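Local coordinates for protein malate dehydrogenase (Pyrococcus horikoshii, PDB 1V9N) that catalyses the NAD(+)-dependent oxidation of (S)-malate to oxaloacetate, as a homodimeric dehydrogenase of the LDH2/MDH2 family, at residues A[146-151]-A[253-258]; A[166-171]-A[247-252]. All coordinates share one frame; numbering follows the deposited sequence.

Contact 1. Residues A[146-151]-A[253-258]; sequences ISMTNS and DILSGI. With NDP (NADPH dihydro-nicotinamide-adenine-dinucleotide phosphate), chain B.
Asp253 presents its carboxylate to the end of strand 144-149, where OD1 accepts a hydrogen bond from Asn150 ND2 at 3.2 Å (N-H...O 153°), while Ser265 OG and Asn168 ND2 hold OD2. The donor comes nearly along the C-O axis of OD1, and the acceptor lies almost in the amide plane, while amide and carboxylate planes are turned 64° apart. Asparagine suits this buried place because its two polar atoms serve both sides: OD1 takes the backbone N of Cys279 on strand 278-285, and ND2 reaches the helix. With an alanine here, Asp253 OD1 would probably lose this donor and Cys279 N its side-chain acceptor. Gly257 makes room for the amide, its CA 4.1 Å from Asn150 ND2; a side chain would press on that nitrogen. Selenomethionine Met148, extended beyond CG, brings SE to 3.8 Å from Leu255 CD1, and Leu255 packs on Ile285 of the second subunit. Thr149, bonded through OG1 to His280, turns CG2 to 3.9 Å from N7N of the NADPH carboxamide. Helix residues 253-258 cross strand residues 146-149 at -67°, a helix packed on a mixed sheet whose strand end lines a nicotinamide pocket.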
# COMPACT_ATOMS: atom_id res chain seq x y z
N ILE A 146 -1.61 9.10 6.44
CA ILE A 146 -2.01 8.12 5.44
C ILE A 146 -3.51 8.28 5.20
O ILE A 146 -4.29 8.37 6.15
CB ILE A 146 -1.75 6.67 5.88
CG1 ILE A 146 -0.24 6.41 5.97
CG2 ILE A 146 -2.42 5.70 4.91
CD1 ILE A 146 0.11 5.09 6.60
N SER A 147 -3.90 8.33 3.93
CA SER A 147 -5.31 8.44 3.59
C SER A 147 -5.65 7.58 2.39
O SER A 147 -4.85 7.44 1.47
CB SER A 147 -5.69 9.89 3.31
OG SER A 147 -7.09 9.97 3.12
N MSE A 148 -6.84 7.00 2.42
CA MSE A 148 -7.33 6.15 1.34
C MSE A 148 -8.83 6.40 1.22
O MSE A 148 -9.46 6.91 2.16
CB MSE A 148 -7.14 4.67 1.67
CG MSE A 148 -5.73 4.22 1.95
SE MSE A 148 -5.76 2.38 2.63
CE MSE A 148 -4.01 2.37 3.47
N THR A 149 -9.38 6.01 0.08
CA THR A 149 -10.81 6.15 -0.17
C THR A 149 -11.20 5.18 -1.27
O THR A 149 -10.40 4.89 -2.16
CB THR A 149 -11.17 7.58 -0.63
OG1 THR A 149 -12.59 7.69 -0.80
CG2 THR A 149 -10.48 7.91 -1.96
N ASN A 150 -12.42 4.65 -1.21
CA ASN A 150 -12.86 3.76 -2.26
C ASN A 150 -13.62 4.66 -3.23
O ASN A 150 -13.68 5.88 -3.04
CB ASN A 150 -13.74 2.63 -1.70
CG ASN A 150 -14.98 3.12 -1.00
OD1 ASN A 150 -15.29 4.31 -1.01
ND2 ASN A 150 -15.71 2.20 -0.38
N SER A 151 -14.18 4.08 -4.29
CA SER A 151 -14.89 4.89 -5.26
C SER A 151 -15.84 4.06 -6.10
O SER A 151 -16.10 2.89 -5.80
CB SER A 151 -13.89 5.60 -6.17
OG SER A 151 -13.14 4.65 -6.93
N ASP A 253 -10.55 -1.01 0.04
CA ASP A 253 -11.96 -1.27 0.31
C ASP A 253 -12.18 -1.99 1.64
O ASP A 253 -13.18 -1.78 2.31
CB ASP A 253 -12.58 -2.11 -0.82
CG ASP A 253 -13.47 -1.28 -1.74
OD1 ASP A 253 -14.30 -0.49 -1.23
OD2 ASP A 253 -13.37 -1.45 -2.97
N ILE A 254 -11.24 -2.85 2.01
CA ILE A 254 -11.35 -3.58 3.26
C ILE A 254 -11.17 -2.62 4.43
O ILE A 254 -11.93 -2.66 5.40
CB ILE A 254 -10.30 -4.72 3.32
CG1 ILE A 254 -10.65 -5.80 2.30
CG2 ILE A 254 -10.24 -5.31 4.73
CD1 ILE A 254 -9.59 -6.88 2.15
N LEU A 255 -10.18 -1.73 4.33
CA LEU A 255 -9.90 -0.77 5.39
C LEU A 255 -10.92 0.36 5.44
O LEU A 255 -11.20 0.91 6.51
CB LEU A 255 -8.49 -0.20 5.23
CG LEU A 255 -7.35 -1.22 5.41
CD1 LEU A 255 -6.01 -0.57 5.09
CD2 LEU A 255 -7.36 -1.76 6.83
N SER A 256 -11.48 0.71 4.28
CA SER A 256 -12.46 1.78 4.19
C SER A 256 -13.91 1.31 4.26
O SER A 256 -14.60 1.57 5.23
CB SER A 256 -12.26 2.55 2.88
OG SER A 256 -10.96 3.12 2.80
N GLY A 257 -14.35 0.62 3.22
CA GLY A 257 -15.73 0.17 3.14
C GLY A 257 -16.19 -0.96 4.03
O GLY A 257 -17.26 -0.86 4.65
N ILE A 258 -15.42 -2.04 4.10
CA ILE A 258 -15.81 -3.19 4.92
C ILE A 258 -15.69 -2.93 6.42
O ILE A 258 -16.64 -3.15 7.18
CB ILE A 258 -14.98 -4.45 4.56
CG1 ILE A 258 -15.05 -4.72 3.06
CG2 ILE A 258 -15.53 -5.66 5.32
CD1 ILE A 258 -16.47 -4.97 2.54
PA NDP B . 0.27 9.97 -10.67
O1A NDP B . 0.10 11.30 -11.20
O2A NDP B . 0.72 8.79 -11.50
O5B NDP B . 1.27 10.10 -9.37
C5B NDP B . 1.63 8.96 -8.58
C4B NDP B . 2.54 9.50 -7.46
O4B NDP B . 3.87 9.33 -7.96
C3B NDP B . 2.41 10.95 -7.07
O3B NDP B . 2.59 11.05 -5.63
C2B NDP B . 3.49 11.68 -7.79
O2B NDP B . 3.95 12.92 -7.22
C1B NDP B . 4.53 10.60 -7.91
N9A NDP B . 5.36 10.66 -9.14
C8A NDP B . 4.98 11.00 -10.47
N7A NDP B . 6.01 10.91 -11.29
C5A NDP B . 7.07 10.50 -10.54
C6A NDP B . 8.44 10.20 -10.81
N6A NDP B . 8.92 10.31 -12.05
N1A NDP B . 9.28 9.80 -9.78
C2A NDP B . 8.79 9.69 -8.50
N3A NDP B . 7.52 9.94 -8.15
C4A NDP B . 6.70 10.34 -9.22
O3 NDP B . -0.98 9.45 -9.88
PN NDP B . -2.49 9.06 -10.16
O1N NDP B . -2.61 7.66 -9.78
O2N NDP B . -2.66 9.41 -11.61
O5D NDP B . -3.25 10.06 -9.18
C5D NDP B . -4.43 10.82 -9.58
C4D NDP B . -4.95 11.71 -8.39
O4D NDP B . -6.33 11.43 -8.26
C3D NDP B . -4.34 11.43 -6.99
O3D NDP B . -4.10 12.70 -6.36
C2D NDP B . -5.35 10.56 -6.27
O2D NDP B . -5.29 10.74 -4.87
C1D NDP B . -6.68 11.04 -6.93
N1N NDP B . -7.73 10.00 -7.00
C2N NDP B . -8.91 10.24 -6.22
C3N NDP B . -9.95 9.22 -6.29
C7N NDP B . -11.19 9.42 -5.53
O7N NDP B . -12.12 8.61 -5.54
N7N NDP B . -11.36 10.52 -4.76
C4N NDP B . -9.74 8.08 -7.12
C5N NDP B . -8.58 7.87 -7.86
C6N NDP B . -7.57 8.83 -7.81
P2B NDP B . 3.54 14.35 -7.69
O1X NDP B . 4.83 15.07 -7.63
O2X NDP B . 2.54 14.93 -6.75
O3X NDP B . 2.99 14.28 -9.11

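Contact 2. Residues A[166-171]-A[247-252]; sequences GTNPIA and GLSLMV. With NDP (NADPH dihydro-nicotinamide-adenine-dinucleotide phosphate), chain B.
Asn168 ND2 donates to the helix carbonyl oxygen Ser249 O at 3.1 Å. The bond is straight (166°) with the acceptor in the amide plane, but the donor stands 31° out of the carbonyl plane. The two protons of this nitrogen are shared among Ser249 O, Asp253 OD2 and Ser265 OG, while OD1 takes one weak bond from Ser151 OG. Ser249 points its hydroxyl at the loop because OG lies opposite the backbone N across the CA-CB bond (chi1 178°), which leaves it 3.1 Å from Gly166 O. A water completes the junction, accepting from Gly166 N at 3.0 Å and bonding to Ser249 OG. Serine fits because one small hydroxyl meets both carbonyl and water; Gly166 fits because a CB would collide with Asn168 OD1. Beyond the polar patch, Val252 sets CG1 3.4 Å from Asn168 CB and CG2 against Ile170 CG1, and the CE of selenomethionine Met251 presses tightly on Ile170 CD1 (3.3 Å) where the two side chains cross at about a right angle. On the NADPH side, Thr167 OG1 is 3.2 Å from C4N of the nicotinamide, and Pro169 CD is 3.6 Å from that same carbon. The Asn168 amide and the Gly166 backbone thus find partners in helix, water and neighbouring side chains, consistent with a well-fixed wall beside the ring carbon that carries the hydride.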
# COMPACT_ATOMS: atom_id res chain seq x y z
N GLY A 166 -12.75 -0.16 -7.39
CA GLY A 166 -12.58 1.28 -7.52
C GLY A 166 -11.13 1.63 -7.81
O GLY A 166 -10.25 0.77 -7.68
N THR A 167 -10.87 2.87 -8.20
CA THR A 167 -9.51 3.30 -8.48
C THR A 167 -8.78 3.53 -7.15
O THR A 167 -7.59 3.84 -7.11
CB THR A 167 -9.51 4.57 -9.35
OG1 THR A 167 -10.50 5.49 -8.87
CG2 THR A 167 -9.83 4.20 -10.80
N ASN A 168 -9.54 3.37 -6.08
CA ASN A 168 -9.09 3.45 -4.69
C ASN A 168 -7.64 3.87 -4.47
O ASN A 168 -6.74 3.03 -4.39
CB ASN A 168 -9.35 2.09 -4.04
CG ASN A 168 -10.78 1.63 -4.26
OD1 ASN A 168 -11.62 2.39 -4.72
ND2 ASN A 168 -11.06 0.38 -3.91
N PRO A 169 -7.41 5.18 -4.32
CA PRO A 169 -6.05 5.69 -4.12
C PRO A 169 -5.49 5.48 -2.72
O PRO A 169 -6.22 5.19 -1.77
CB PRO A 169 -6.20 7.17 -4.46
CG PRO A 169 -7.56 7.49 -3.90
CD PRO A 169 -8.39 6.28 -4.32
N ILE A 170 -4.17 5.61 -2.62
CA ILE A 170 -3.44 5.49 -1.38
C ILE A 170 -2.50 6.68 -1.31
O ILE A 170 -1.80 6.97 -2.29
CB ILE A 170 -2.57 4.22 -1.33
CG1 ILE A 170 -3.46 2.98 -1.34
CG2 ILE A 170 -1.68 4.26 -0.09
CD1 ILE A 170 -2.69 1.67 -1.41
N ALA A 171 -2.48 7.37 -0.18
CA ALA A 171 -1.60 8.52 -0.03
C ALA A 171 -0.87 8.49 1.30
O ALA A 171 -1.45 8.14 2.33
CB ALA A 171 -2.40 9.81 -0.15
N GLY A 247 -4.87 -6.32 -5.66
CA GLY A 247 -4.89 -6.56 -4.23
C GLY A 247 -4.90 -5.25 -3.45
O GLY A 247 -5.61 -5.11 -2.46
N LEU A 248 -4.09 -4.29 -3.91
CA LEU A 248 -4.01 -2.99 -3.27
C LEU A 248 -5.38 -2.31 -3.27
O LEU A 248 -5.75 -1.63 -2.32
CB LEU A 248 -2.99 -2.11 -4.00
CG LEU A 248 -1.52 -2.53 -3.88
CD1 LEU A 248 -0.67 -1.78 -4.89
CD2 LEU A 248 -1.02 -2.26 -2.46
N SER A 249 -6.12 -2.50 -4.36
CA SER A 249 -7.45 -1.92 -4.47
C SER A 249 -8.37 -2.51 -3.40
O SER A 249 -9.19 -1.81 -2.82
CB SER A 249 -8.04 -2.17 -5.85
OG SER A 249 -9.35 -1.64 -5.93
N LEU A 250 -8.22 -3.81 -3.16
CA LEU A 250 -9.03 -4.50 -2.15
C LEU A 250 -8.64 -4.07 -0.74
O LEU A 250 -9.50 -3.94 0.14
CB LEU A 250 -8.88 -6.01 -2.29
CG LEU A 250 -9.40 -6.64 -3.59
CD1 LEU A 250 -9.41 -8.16 -3.43
CD2 LEU A 250 -10.81 -6.12 -3.90
N MSE A 251 -7.35 -3.87 -0.52
CA MSE A 251 -6.87 -3.43 0.78
C MSE A 251 -7.61 -2.15 1.14
O MSE A 251 -8.12 -2.00 2.25
CB MSE A 251 -5.36 -3.16 0.72
CG MSE A 251 -4.79 -2.55 1.99
SE MSE A 251 -2.87 -2.29 1.87
CE MSE A 251 -2.86 -0.58 1.02
N VAL A 252 -7.68 -1.22 0.19
CA VAL A 252 -8.37 0.04 0.40
C VAL A 252 -9.84 -0.16 0.78
O VAL A 252 -10.33 0.46 1.73
CB VAL A 252 -8.30 0.94 -0.85
CG1 VAL A 252 -9.20 2.16 -0.67
CG2 VAL A 252 -6.88 1.36 -1.11
PA NDP B . 0.27 9.97 -10.67
O1A NDP B . 0.10 11.30 -11.20
O2A NDP B . 0.72 8.79 -11.50
O5B NDP B . 1.27 10.10 -9.37
C5B NDP B . 1.63 8.96 -8.58
C4B NDP B . 2.54 9.50 -7.46
O4B NDP B . 3.87 9.33 -7.96
C3B NDP B . 2.41 10.95 -7.07
O3B NDP B . 2.59 11.05 -5.63
C2B NDP B . 3.49 11.68 -7.79
O2B NDP B . 3.95 12.92 -7.22
C1B NDP B . 4.53 10.60 -7.91
N9A NDP B . 5.36 10.66 -9.14
C8A NDP B . 4.98 11.00 -10.47
N7A NDP B . 6.01 10.91 -11.29
C5A NDP B . 7.07 10.50 -10.54
C6A NDP B . 8.44 10.20 -10.81
N6A NDP B . 8.92 10.31 -12.05
N1A NDP B . 9.28 9.80 -9.78
C2A NDP B . 8.79 9.69 -8.50
N3A NDP B . 7.52 9.94 -8.15
C4A NDP B . 6.70 10.34 -9.22
O3 NDP B . -0.98 9.45 -9.88
PN NDP B . -2.49 9.06 -10.16
O1N NDP B . -2.61 7.66 -9.78
O2N NDP B . -2.66 9.41 -11.61
O5D NDP B . -3.25 10.06 -9.18
C5D NDP B . -4.43 10.82 -9.58
C4D NDP B . -4.95 11.71 -8.39
O4D NDP B . -6.33 11.43 -8.26
C3D NDP B . -4.34 11.43 -6.99
O3D NDP B . -4.10 12.70 -6.36
C2D NDP B . -5.35 10.56 -6.27
O2D NDP B . -5.29 10.74 -4.87
C1D NDP B . -6.68 11.04 -6.93
N1N NDP B . -7.73 10.00 -7.00
C2N NDP B . -8.91 10.24 -6.22
C3N NDP B . -9.95 9.22 -6.29
C7N NDP B . -11.19 9.42 -5.53
O7N NDP B . -12.12 8.61 -5.54
N7N NDP B . -11.36 10.52 -4.76
C4N NDP B . -9.74 8.08 -7.12
C5N NDP B . -8.58 7.87 -7.86
C6N NDP B . -7.57 8.83 -7.81
P2B NDP B . 3.54 14.35 -7.69
O1X NDP B . 4.83 15.07 -7.63
O2X NDP B . 2.54 14.93 -6.75
O3X NDP B . 2.99 14.28 -9.11
O HOH W 1 -12.19 -2.07 -5.08

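Both contacts are buried and share helix 242-258, with contact 2 using an earlier part of it than contact 1. Their other partners, strands 144-149 and 170-174, are antiparallel neighbours in one sheet, joined here by Ser147 O and Ala171 N at 2.9 Å. Each combines apolar packing between helix and sheet with polar bonds at the NADPH end, but contact 1 relies on a carboxylate as acceptor, whereas contact 2 uses a helix carbonyl, a hydroxyl and a water. The polar networks merge at Asp253 OD2, 3.1 Å from Asn168 ND2. Side chains of both also pack on the second subunit, so the same helix relates sheet, cofactor pocket and dimer.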